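Local coordinates for FAD:protein FMN transferase (Pseudomonas stutzeri ATCC 14405 = CCUG 16156, PDB 5MGY) that probably transfers the FMN part of FAD onto a threonine of target proteins, releasing AMP in a magnesium-dependent reaction, and matures NosR for nitrous oxide reduction, at residues I158-A163 against R269-S274; M222-S227 against T261-S266; D50-T55 against D78-L83. All coordinates share one frame; numbering follows the deposited sequence.

Interaction 1 (I158-A163 against R269-S274); sequences IAAGYA and RADGLS. With MG (magnesium ion), chain I.
Ile158 and Asp271 bring the two segments together, their CA atoms 5.2 Å apart. The short helical pieces 159-163 and 269-274 run nearly antiparallel, at 164° between their directions, and their axes approach to 7.9 Å. Two small residues, Gly161 and Gly272, help make this closeness possible: a CB on Gly161 would point toward Asp271, so the missing side chain leaves room for its carboxylate, and Gly272 likewise offers a bare CA to Ile158.

The polar centre is the carboxylate of Asp271. Its CG stands anti to the backbone N (chi1 -162°), which carries the group across the gap with its two oxygens on separate tasks. OD1 accepts a hydrogen bond from Gly161 N at 3.0 Å, with an N-H...O angle of 153°, the donor coming from above the carboxylate plane. This amide belongs to the first turn of its helix, where amides have no partner within the helix itself, and the positive end of the helix dipole probably helps to steady the negative group. Ala160 lays its small CB alongside the same oxygen.

OD2 meanwhile holds the magnesium ion at 2.4 Å, so the hydrogen bond through OD1 helps fix the rotation of a metal ligand. Beside this polar contact Ile158, branched and apolar, sets CG2 against Gly272 CA at 3.7 Å, while CG1 and CD1 lead away from the other helix; the side chain also touches Phe98. With Ser157 O, turned to the metal, and Thr275 OG1 completing the protein ligands seen here, the arrangement is the magnesium site of an ApbE-family flavin transferase, built between two helix segments.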
ATOM      1  N   ILE A 158       0.518  -2.648   3.166  1.00 31.13           N
ATOM      2  CA  ILE A 158       0.965  -1.325   3.722  1.00 31.77           C
ATOM      3  C   ILE A 158       2.454  -0.854   3.719  1.00 31.38           C
ATOM      4  O   ILE A 158       2.723   0.333   4.018  1.00 29.65           O
ATOM      5  CB  ILE A 158       0.434  -1.064   5.143  1.00 30.17           C
ATOM      6  CG1 ILE A 158       0.728  -2.189   6.096  1.00 32.93           C
ATOM      7  CG2 ILE A 158      -1.032  -0.916   5.078  1.00 31.11           C
ATOM      8  CD1 ILE A 158       0.337  -1.899   7.567  1.00 31.62           C
ATOM      9  N   ALA A 159       3.405  -1.726   3.393  1.00 30.83           N
ATOM     10  CA  ALA A 159       4.868  -1.353   3.536  1.00 30.16           C
ATOM     11  C   ALA A 159       5.283  -0.122   2.705  1.00 29.19           C
ATOM     12  O   ALA A 159       5.843   0.813   3.238  1.00 29.46           O
ATOM     13  CB  ALA A 159       5.772  -2.514   3.213  1.00 28.48           C
ATOM     14  N   ALA A 160       4.970  -0.116   1.409  1.00 28.69           N
ATOM     15  CA  ALA A 160       5.362   0.989   0.526  1.00 27.51           C
ATOM     16  C   ALA A 160       4.820   2.322   1.022  1.00 25.80           C
ATOM     17  O   ALA A 160       5.515   3.323   1.057  1.00 25.63           O
ATOM     18  CB  ALA A 160       4.906   0.722  -0.899  1.00 27.63           C
ATOM     19  N   GLY A 161       3.593   2.319   1.466  1.00 24.44           N
ATOM     20  CA  GLY A 161       3.068   3.530   2.010  1.00 26.46           C
ATOM     21  C   GLY A 161       3.671   4.069   3.279  1.00 26.86           C
ATOM     22  O   GLY A 161       3.720   5.291   3.452  1.00 27.76           O
ATOM     23  N   TYR A 162       3.967   3.144   4.200  1.00 27.49           N
ATOM     24  CA  TYR A 162       4.693   3.403   5.424  1.00 28.54           C
ATOM     25  C   TYR A 162       6.077   3.984   5.085  1.00 27.57           C
ATOM     26  O   TYR A 162       6.465   5.003   5.644  1.00 29.26           O
ATOM     27  CB  TYR A 162       4.829   2.106   6.184  1.00 30.16           C
ATOM     28  CG  TYR A 162       5.547   2.219   7.486  1.00 33.21           C
ATOM     29  CD1 TYR A 162       5.115   3.110   8.458  1.00 33.85           C
ATOM     30  CD2 TYR A 162       6.678   1.393   7.769  1.00 36.08           C
ATOM     31  CE1 TYR A 162       5.767   3.179   9.679  1.00 35.85           C
ATOM     32  CE2 TYR A 162       7.336   1.450   8.988  1.00 35.40           C
ATOM     33  CZ  TYR A 162       6.879   2.348   9.932  1.00 36.38           C
ATOM     34  OH  TYR A 162       7.512   2.426  11.134  1.00 38.53           O
ATOM     35  N   ALA A 163       6.761   3.369   4.126  1.00 26.23           N
ATOM     36  CA  ALA A 163       8.077   3.801   3.659  1.00 27.00           C
ATOM     37  C   ALA A 163       8.059   5.267   3.205  1.00 28.29           C
ATOM     38  O   ALA A 163       8.975   6.008   3.514  1.00 31.03           O
ATOM     39  CB  ALA A 163       8.601   2.880   2.546  1.00 25.60           C
ATOM     40  N   ARG A 269      -2.182   4.644   5.385  1.00 37.89           N
ATOM     41  CA  ARG A 269      -3.664   4.514   5.233  1.00 39.44           C
ATOM     42  C   ARG A 269      -4.159   4.388   3.789  1.00 35.60           C
ATOM     43  O   ARG A 269      -4.953   3.488   3.493  1.00 33.80           O
ATOM     44  CB  ARG A 269      -4.409   5.636   6.015  1.00 40.10           C
ATOM     45  CG  ARG A 269      -4.261   5.333   7.509  1.00 43.17           C
ATOM     46  CD  ARG A 269      -5.304   5.833   8.469  1.00 44.85           C
ATOM     47  NE  ARG A 269      -6.698   5.390   8.223  1.00 46.69           N
ATOM     48  CZ  ARG A 269      -7.279   4.298   8.701  1.00 44.86           C
ATOM     49  NH1 ARG A 269      -8.553   4.081   8.447  1.00 44.83           N
ATOM     50  NH2 ARG A 269      -6.610   3.399   9.393  1.00 49.79           N
ATOM     51  N   ALA A 270      -3.622   5.195   2.887  1.00 31.83           N
ATOM     52  CA  ALA A 270      -3.998   5.048   1.491  1.00 33.35           C
ATOM     53  C   ALA A 270      -3.628   3.674   0.931  1.00 32.59           C
ATOM     54  O   ALA A 270      -4.359   3.120   0.168  1.00 32.49           O
ATOM     55  CB  ALA A 270      -3.385   6.159   0.624  1.00 34.55           C
ATOM     56  N   ASP A 271      -2.483   3.128   1.321  1.00 32.00           N
ATOM     57  CA  ASP A 271      -1.973   1.863   0.774  1.00 30.38           C
ATOM     58  C   ASP A 271      -2.870   0.738   1.291  1.00 29.65           C
ATOM     59  O   ASP A 271      -3.121  -0.273   0.583  1.00 26.13           O
ATOM     60  CB  ASP A 271      -0.453   1.706   1.149  1.00 30.34           C
ATOM     61  CG  ASP A 271       0.319   0.663   0.294  1.00 30.04           C
ATOM     62  OD1 ASP A 271       1.491   0.338   0.662  1.00 31.83           O
ATOM     63  OD2 ASP A 271      -0.221   0.126  -0.709  1.00 29.86           O
ATOM     64  N   GLY A 272      -3.328   0.946   2.535  1.00 28.40           N
ATOM     65  CA  GLY A 272      -4.103  -0.017   3.244  1.00 29.63           C
ATOM     66  C   GLY A 272      -5.520  -0.050   2.713  1.00 31.20           C
ATOM     67  O   GLY A 272      -6.014  -1.113   2.294  1.00 29.27           O
ATOM     68  N   LEU A 273      -6.175   1.119   2.749  1.00 31.79           N
ATOM     69  CA  LEU A 273      -7.568   1.262   2.275  1.00 30.55           C
ATOM     70  C   LEU A 273      -7.645   0.906   0.814  1.00 29.84           C
ATOM     71  O   LEU A 273      -8.456   0.122   0.405  1.00 33.68           O
ATOM     72  CB  LEU A 273      -8.110   2.653   2.507  1.00 31.23           C
ATOM     73  CG  LEU A 273      -8.171   3.038   4.012  1.00 33.09           C
ATOM     74  CD1 LEU A 273      -8.536   4.518   4.160  1.00 34.23           C
ATOM     75  CD2 LEU A 273      -9.146   2.178   4.783  1.00 32.93           C
ATOM     76  N   SER A 274      -6.754   1.410   0.025  1.00 30.03           N
ATOM     77  CA  SER A 274      -6.636   0.913  -1.334  1.00 32.37           C
ATOM     78  C   SER A 274      -6.684  -0.614  -1.455  1.00 31.50           C
ATOM     79  O   SER A 274      -7.417  -1.137  -2.271  1.00 29.71           O
ATOM     80  CB  SER A 274      -5.337   1.427  -1.979  1.00 33.59           C
ATOM     81  OG  SER A 274      -5.176   0.832  -3.223  1.00 34.36           O
TER
HETATM   82 MG    MG I 401      -1.296  -1.992  -0.822  1.00 51.00          MG

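Interaction 2 (M222-S227 against T261-S266); sequences MGVSTS and TVIDKS
Gly223 and Asp264 exchange two backbone hydrogen bonds, Gly223 N to Asp264 O at 2.7 Å and Asp264 N to Gly223 O at 3.1 Å, and Ser225 pairs with Val262 in the same way. A longer bond joins Thr226 OG1 and Thr261 OG1 at 3.3 Å; either hydroxyl could donate. In the backbone sense Val224-Ile263 and Thr226-Thr261 are non-hydrogen-bonded pairs, the threonine bond running between side chains, in two neighbouring strands of the antiparallel sheet of the ApbE fold. Where strand 257-264 ends, Asp264 OD2 takes the N-H of Ser266 at 2.9 Å through its anti lone pair, an Asx turn, and Ser266, the N-cap of helix 267-292, bonds Arg269 N through OG.

The faces differ in character. Ser225 is small enough to lie against that helix, at Asp271, and its OG is hydrogen-bonded to Glu186. On the other face, beta-branched residues suit the extended backbone: Val224 and Ile263 lie side by side, CG2 of the valine 3.7 Å from CD1 of the isoleucine. Val224 CG1, placed anti to its own nitrogen (chi1 170°), instead reaches Thr261 CG2 at 3.9 Å. At the strand's beginning Met222, bent at chi2 (-73°), brings SD alongside the backbone of Lys265, while its CB rests against Ile263 CG2.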
ATOM      1  N   MET A 222      -0.822  15.315   0.955  1.00 40.42           N
ATOM      2  CA  MET A 222      -1.679  14.150   0.743  1.00 39.74           C
ATOM      3  C   MET A 222      -0.920  13.036   0.025  1.00 34.86           C
ATOM      4  O   MET A 222      -0.220  13.302  -0.947  1.00 31.56           O
ATOM      5  CB  MET A 222      -2.889  14.591  -0.126  1.00 43.10           C
ATOM      6  CG  MET A 222      -3.852  15.571   0.531  1.00 42.10           C
ATOM      7  SD  MET A 222      -4.765  14.664   1.758  1.00 45.93           S
ATOM      8  CE  MET A 222      -6.294  15.592   1.884  1.00 50.06           C
ATOM      9  N   GLY A 223      -1.130  11.793   0.472  1.00 33.45           N
ATOM     10  CA  GLY A 223      -0.553  10.598  -0.174  1.00 32.43           C
ATOM     11  C   GLY A 223      -1.597   9.890  -1.012  1.00 31.81           C
ATOM     12  O   GLY A 223      -2.772  10.051  -0.771  1.00 31.95           O
ATOM     13  N   VAL A 224      -1.147   9.117  -1.992  1.00 31.75           N
ATOM     14  CA  VAL A 224      -1.993   8.469  -2.974  1.00 32.05           C
ATOM     15  C   VAL A 224      -1.536   7.042  -3.093  1.00 34.23           C
ATOM     16  O   VAL A 224      -0.318   6.740  -3.078  1.00 34.25           O
ATOM     17  CB  VAL A 224      -1.819   9.144  -4.356  1.00 34.11           C
ATOM     18  CG1 VAL A 224      -2.488   8.392  -5.512  1.00 33.76           C
ATOM     19  CG2 VAL A 224      -2.419  10.526  -4.286  1.00 35.87           C
ATOM     20  N   SER A 225      -2.487   6.136  -3.257  1.00 34.75           N
ATOM     21  CA  SER A 225      -2.102   4.758  -3.475  1.00 36.89           C
ATOM     22  C   SER A 225      -3.058   4.136  -4.434  1.00 39.07           C
ATOM     23  O   SER A 225      -4.260   4.321  -4.289  1.00 36.88           O
ATOM     24  CB  SER A 225      -2.125   4.007  -2.154  1.00 36.43           C
ATOM     25  OG  SER A 225      -2.124   2.610  -2.386  1.00 36.27           O
ATOM     26  N   THR A 226      -2.516   3.339  -5.363  1.00 44.10           N
ATOM     27  CA  THR A 226      -3.322   2.711  -6.408  1.00 45.92           C
ATOM     28  C   THR A 226      -3.229   1.208  -6.421  1.00 43.49           C
ATOM     29  O   THR A 226      -2.259   0.682  -6.821  1.00 43.24           O
ATOM     30  CB  THR A 226      -2.928   3.222  -7.819  1.00 49.60           C
ATOM     31  OG1 THR A 226      -3.006   4.658  -7.894  1.00 45.96           O
ATOM     32  CG2 THR A 226      -3.889   2.637  -8.862  1.00 54.44           C
ATOM     33  N   SER A 227      -4.289   0.522  -6.046  1.00 46.45           N
ATOM     34  CA  SER A 227      -4.315  -0.928  -6.120  1.00 49.81           C
ATOM     35  C   SER A 227      -4.769  -1.402  -7.493  1.00 48.91           C
ATOM     36  O   SER A 227      -5.800  -0.991  -7.979  1.00 46.90           O
ATOM     37  CB  SER A 227      -5.257  -1.484  -5.043  1.00 53.80           C
ATOM     38  OG  SER A 227      -5.265  -2.898  -5.033  1.00 57.65           O
ATOM     39  N   THR A 261      -7.954   3.917  -6.372  1.00 35.74           N
ATOM     40  CA  THR A 261      -6.939   4.849  -6.032  1.00 35.41           C
ATOM     41  C   THR A 261      -7.477   5.478  -4.798  1.00 36.70           C
ATOM     42  O   THR A 261      -8.601   5.877  -4.820  1.00 38.52           O
ATOM     43  CB  THR A 261      -6.781   5.916  -7.131  1.00 34.36           C
ATOM     44  OG1 THR A 261      -6.172   5.347  -8.292  1.00 32.34           O
ATOM     45  CG2 THR A 261      -5.913   6.994  -6.647  1.00 34.98           C
ATOM     46  N   VAL A 262      -6.684   5.587  -3.731  1.00 37.58           N
ATOM     47  CA  VAL A 262      -7.122   6.294  -2.536  1.00 39.68           C
ATOM     48  C   VAL A 262      -6.208   7.476  -2.210  1.00 39.04           C
ATOM     49  O   VAL A 262      -5.024   7.444  -2.486  1.00 43.93           O
ATOM     50  CB  VAL A 262      -7.193   5.324  -1.365  1.00 43.29           C
ATOM     51  CG1 VAL A 262      -7.479   6.024  -0.024  1.00 46.10           C
ATOM     52  CG2 VAL A 262      -8.280   4.304  -1.631  1.00 44.66           C
ATOM     53  N   ILE A 263      -6.778   8.500  -1.603  1.00 35.81           N
ATOM     54  CA  ILE A 263      -6.080   9.705  -1.269  1.00 35.93           C
ATOM     55  C   ILE A 263      -6.394   9.971   0.175  1.00 33.84           C
ATOM     56  O   ILE A 263      -7.574  10.012   0.569  1.00 35.30           O
ATOM     57  CB  ILE A 263      -6.494  10.875  -2.227  1.00 38.60           C
ATOM     58  CG1 ILE A 263      -6.252  10.381  -3.683  1.00 39.71           C
ATOM     59  CG2 ILE A 263      -5.745  12.176  -1.891  1.00 39.26           C
ATOM     60  CD1 ILE A 263      -6.010  11.422  -4.729  1.00 40.34           C
ATOM     61  N   ASP A 264      -5.331  10.079   0.954  1.00 32.50           N
ATOM     62  CA  ASP A 264      -5.390  10.291   2.373  1.00 33.50           C
ATOM     63  C   ASP A 264      -4.091  11.026   2.778  1.00 35.11           C
ATOM     64  O   ASP A 264      -3.052  10.947   2.089  1.00 30.70           O
ATOM     65  CB  ASP A 264      -5.472   8.932   3.038  1.00 34.47           C
ATOM     66  CG  ASP A 264      -5.814   8.993   4.535  1.00 36.39           C
ATOM     67  OD1 ASP A 264      -6.902   8.435   4.828  1.00 43.98           O
ATOM     68  OD2 ASP A 264      -5.022   9.489   5.409  1.00 34.38           O
ATOM     69  N   LYS A 265      -4.152  11.716   3.904  1.00 36.78           N
ATOM     70  CA  LYS A 265      -2.972  12.397   4.413  1.00 39.36           C
ATOM     71  C   LYS A 265      -1.877  11.429   4.866  1.00 36.21           C
ATOM     72  O   LYS A 265      -0.708  11.723   4.759  1.00 32.44           O
ATOM     73  CB  LYS A 265      -3.340  13.369   5.524  1.00 42.62           C
ATOM     74  CG  LYS A 265      -3.628  12.695   6.791  1.00 49.28           C
ATOM     75  CD  LYS A 265      -4.477  13.504   7.740  1.00 53.37           C
ATOM     76  CE  LYS A 265      -5.193  12.504   8.678  1.00 57.75           C
ATOM     77  NZ  LYS A 265      -5.899  13.263   9.735  1.00 61.88           N
ATOM     78  N   SER A 266      -2.272  10.272   5.335  1.00 36.15           N
ATOM     79  CA  SER A 266      -1.330   9.223   5.648  1.00 36.49           C
ATOM     80  C   SER A 266      -1.240   8.313   4.452  1.00 35.77           C
ATOM     81  O   SER A 266      -2.226   7.681   4.100  1.00 37.09           O
ATOM     82  CB  SER A 266      -1.843   8.445   6.848  1.00 35.71           C
ATOM     83  OG  SER A 266      -1.184   7.235   6.927  1.00 36.80           O
TER

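Interaction 3 (D50-T55 against D78-L83); sequences DKQLST and DMVREL
Gln52 sends CG off beside its backbone N (chi1 -63°) and then runs extended (chi2 -167°), which lays its amide across Met79, itself extended beyond CG; the two chains cross at about a right angle. This is helix-against-helix packing: the last turn of helix 35-53 meets the start of helix 78-93, with Leu53 and Val80 holding the closest pair of CA atoms, 6.9 Å apart.

A glutamine suits this position because its long chain carries a flat amide out over the Met79 side chain, at a place that is only partly exposed; the Gln52 side chain also touches Pro77 and Asp61. The amide carbon CD lies 3.6 Å from Met79 SD, OE1 faces Met79 CB and CG, and NE2 lies 3.6 Å from the same SD and 3.8 Å from Met79 CE. No hydrogen bond links the two segments, and the touch is van der Waals. The Met79 side chain lies between this amide and Tyr162 of helix 159-173. With an alanine here in place of Gln52, the Met79 thioether is likely to lose the amide lying across it, leaving a gap and the sulfur and CE freer to turn.

Arg81 NH2 and Asp78 OD1 form a salt bridge of 2.9 Å within their own helix. Elsewhere branched aliphatic chains take over. Leu53, buried, forks with its CG beside the backbone N (chi1 -47°) and serves two partners: it slides past Val80, CD2 to CG2 at 3.6 Å, and crosses Leu83 roughly at right angles, where Leu53 CD1 meets Leu83 CD1 at 3.6 Å.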
ATOM      1  N   ASP A  50      13.302  -3.737   4.888  1.00 42.63           N
ATOM      2  CA  ASP A  50      13.544  -5.042   4.330  1.00 45.87           C
ATOM      3  C   ASP A  50      13.982  -6.038   5.430  1.00 47.77           C
ATOM      4  O   ASP A  50      13.587  -7.171   5.447  1.00 52.47           O
ATOM      5  CB  ASP A  50      14.616  -4.903   3.303  1.00 49.88           C
ATOM      6  CG  ASP A  50      14.547  -5.961   2.216  1.00 55.22           C
ATOM      7  OD1 ASP A  50      14.561  -5.656   1.088  1.00 56.79           O
ATOM      8  OD2 ASP A  50      14.566  -7.146   2.351  1.00 61.14           O
ATOM      9  N   LYS A  51      14.797  -5.591   6.351  1.00 49.53           N
ATOM     10  CA  LYS A  51      15.330  -6.460   7.381  1.00 49.81           C
ATOM     11  C   LYS A  51      14.238  -6.818   8.366  1.00 45.57           C
ATOM     12  O   LYS A  51      14.229  -7.923   8.816  1.00 48.22           O
ATOM     13  CB  LYS A  51      16.515  -5.765   8.106  1.00 50.38           C
ATOM     14  CG  LYS A  51      17.451  -6.697   8.817  1.00 52.02           C
ATOM     15  CD  LYS A  51      17.040  -6.978  10.246  1.00 54.90           C
ATOM     16  CE  LYS A  51      17.765  -8.221  10.753  1.00 58.07           C
ATOM     17  NZ  LYS A  51      17.044  -8.833  11.902  1.00 59.52           N
ATOM     18  N   GLN A  52      13.381  -5.858   8.725  1.00 42.69           N
ATOM     19  CA  GLN A  52      12.330  -6.053   9.724  1.00 41.51           C
ATOM     20  C   GLN A  52      11.110  -6.796   9.095  1.00 39.48           C
ATOM     21  O   GLN A  52      10.629  -7.760   9.672  1.00 41.03           O
ATOM     22  CB  GLN A  52      11.922  -4.708  10.425  1.00 40.78           C
ATOM     23  CG  GLN A  52      13.024  -4.010  11.236  1.00 40.02           C
ATOM     24  CD  GLN A  52      12.526  -2.882  12.145  1.00 40.61           C
ATOM     25  OE1 GLN A  52      11.544  -3.004  12.836  1.00 45.63           O
ATOM     26  NE2 GLN A  52      13.225  -1.798  12.167  1.00 43.79           N
ATOM     27  N   LEU A  53      10.681  -6.422   7.891  1.00 37.14           N
ATOM     28  CA  LEU A  53       9.313  -6.783   7.400  1.00 35.45           C
ATOM     29  C   LEU A  53       9.216  -7.680   6.183  1.00 35.82           C
ATOM     30  O   LEU A  53       8.167  -8.187   5.951  1.00 35.76           O
ATOM     31  CB  LEU A  53       8.527  -5.541   7.029  1.00 32.87           C
ATOM     32  CG  LEU A  53       8.491  -4.339   7.958  1.00 31.68           C
ATOM     33  CD1 LEU A  53       7.808  -3.187   7.261  1.00 29.99           C
ATOM     34  CD2 LEU A  53       7.754  -4.694   9.215  1.00 31.36           C
ATOM     35  N   SER A  54      10.255  -7.833   5.372  1.00 37.79           N
ATOM     36  CA  SER A  54      10.169  -8.715   4.204  1.00 37.78           C
ATOM     37  C   SER A  54      10.105 -10.197   4.538  1.00 38.81           C
ATOM     38  O   SER A  54      10.964 -10.745   5.187  1.00 41.95           O
ATOM     39  CB  SER A  54      11.361  -8.553   3.314  1.00 39.21           C
ATOM     40  OG  SER A  54      11.197  -9.362   2.183  1.00 38.25           O
ATOM     41  N   THR A  55       9.070 -10.823   4.028  1.00 39.88           N
ATOM     42  CA  THR A  55       8.942 -12.259   3.952  1.00 43.11           C
ATOM     43  C   THR A  55       9.799 -12.903   2.860  1.00 44.25           C
ATOM     44  O   THR A  55       9.829 -14.097   2.786  1.00 48.58           O
ATOM     45  CB  THR A  55       7.444 -12.706   3.745  1.00 41.31           C
ATOM     46  OG1 THR A  55       6.870 -12.047   2.627  1.00 40.66           O
ATOM     47  CG2 THR A  55       6.605 -12.350   4.931  1.00 40.92           C
ATOM     48  N   ASP A  78      10.053  -2.036  16.844  1.00 57.75           N
ATOM     49  CA  ASP A  78       9.060  -0.943  16.779  1.00 56.53           C
ATOM     50  C   ASP A  78       8.206  -0.930  15.514  1.00 50.27           C
ATOM     51  O   ASP A  78       6.986  -0.895  15.624  1.00 45.56           O
ATOM     52  CB  ASP A  78       9.784   0.410  16.963  1.00 59.68           C
ATOM     53  CG  ASP A  78      10.225   0.666  18.446  1.00 62.12           C
ATOM     54  OD1 ASP A  78       9.826  -0.073  19.409  1.00 56.77           O
ATOM     55  OD2 ASP A  78      10.975   1.649  18.634  1.00 61.85           O
ATOM     56  N   MET A  79       8.862  -0.981  14.346  1.00 48.05           N
ATOM     57  CA  MET A  79       8.179  -0.992  13.060  1.00 45.96           C
ATOM     58  C   MET A  79       7.083  -2.012  13.001  1.00 47.93           C
ATOM     59  O   MET A  79       5.989  -1.702  12.504  1.00 58.26           O
ATOM     60  CB  MET A  79       9.089  -1.341  11.902  1.00 44.98           C
ATOM     61  CG  MET A  79       9.777  -0.161  11.319  1.00 48.09           C
ATOM     62  SD  MET A  79      10.714  -0.702   9.879  1.00 54.87           S
ATOM     63  CE  MET A  79      11.797   0.763   9.748  1.00 55.70           C
ATOM     64  N   VAL A  80       7.400  -3.246  13.410  1.00 42.16           N
ATOM     65  CA  VAL A  80       6.498  -4.364  13.196  1.00 36.37           C
ATOM     66  C   VAL A  80       5.263  -4.125  14.047  1.00 36.35           C
ATOM     67  O   VAL A  80       4.143  -4.356  13.594  1.00 36.40           O
ATOM     68  CB  VAL A  80       7.156  -5.688  13.536  1.00 34.98           C
ATOM     69  CG1 VAL A  80       6.125  -6.806  13.549  1.00 34.80           C
ATOM     70  CG2 VAL A  80       8.237  -5.998  12.554  1.00 34.95           C
ATOM     71  N   ARG A  81       5.484  -3.632  15.256  1.00 38.69           N
ATOM     72  CA  ARG A  81       4.409  -3.342  16.186  1.00 42.27           C
ATOM     73  C   ARG A  81       3.648  -2.109  15.789  1.00 44.47           C
ATOM     74  O   ARG A  81       2.444  -2.091  15.926  1.00 48.61           O
ATOM     75  CB  ARG A  81       4.915  -3.244  17.628  1.00 43.60           C
ATOM     76  CG  ARG A  81       5.032  -4.634  18.222  1.00 45.76           C
ATOM     77  CD  ARG A  81       5.694  -4.747  19.593  1.00 48.56           C
ATOM     78  NE  ARG A  81       7.079  -4.252  19.605  1.00 50.32           N
ATOM     79  CZ  ARG A  81       7.440  -3.007  19.939  1.00 52.67           C
ATOM     80  NH1 ARG A  81       6.511  -2.089  20.286  1.00 52.49           N
ATOM     81  NH2 ARG A  81       8.736  -2.671  19.908  1.00 50.96           N
ATOM     82  N   GLU A  82       4.330  -1.085  15.284  1.00 46.26           N
ATOM     83  CA  GLU A  82       3.628   0.049  14.721  1.00 46.96           C
ATOM     84  C   GLU A  82       2.671  -0.448  13.582  1.00 42.90           C
ATOM     85  O   GLU A  82       1.500  -0.111  13.552  1.00 42.89           O
ATOM     86  CB  GLU A  82       4.618   1.145  14.222  1.00 53.09           C
ATOM     87  CG  GLU A  82       3.984   2.546  14.060  1.00 57.94           C
ATOM     88  CD  GLU A  82       4.802   3.553  13.253  1.00 59.00           C
ATOM     89  OE1 GLU A  82       4.212   4.549  12.697  1.00 56.94           O
ATOM     90  OE2 GLU A  82       6.036   3.351  13.198  1.00 58.54           O
ATOM     91  N   LEU A  83       3.174  -1.281  12.699  1.00 37.14           N
ATOM     92  CA  LEU A  83       2.425  -1.690  11.567  1.00 36.43           C
ATOM     93  C   LEU A  83       1.324  -2.641  11.924  1.00 38.15           C
ATOM     94  O   LEU A  83       0.270  -2.612  11.288  1.00 40.90           O
ATOM     95  CB  LEU A  83       3.333  -2.371  10.532  1.00 37.03           C
ATOM     96  CG  LEU A  83       4.313  -1.503   9.744  1.00 37.12           C
ATOM     97  CD1 LEU A  83       4.610  -2.209   8.455  1.00 40.32           C
ATOM     98  CD2 LEU A  83       3.778  -0.141   9.383  1.00 39.19           C
TER

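How the interactions relate
Interaction 1 lies closest to the chain's centre and adjoins both others. Strand 257-264 of interaction 2 leads directly into helix 267-292 of interaction 1, and that helix packs its Ala270, Asp271 and Ser274 onto Ser225 of the sheet. Toward interaction 3, Tyr162 is the joint: its ring packs on Leu83 and its hydroxyl bonds Glu82. Interactions 2 and 3 do not touch each other. Interaction 1 has no exposed touching residue, while interactions 2 and 3 each reach the surface at an edge; interaction 3 lies farthest out. Chemistry follows place: a metal-bound carboxylate between helices, backbone pairing within the sheet, and leucine, valine and methionine packing, with one glutamine amide, between helices 35-53 and 78-93.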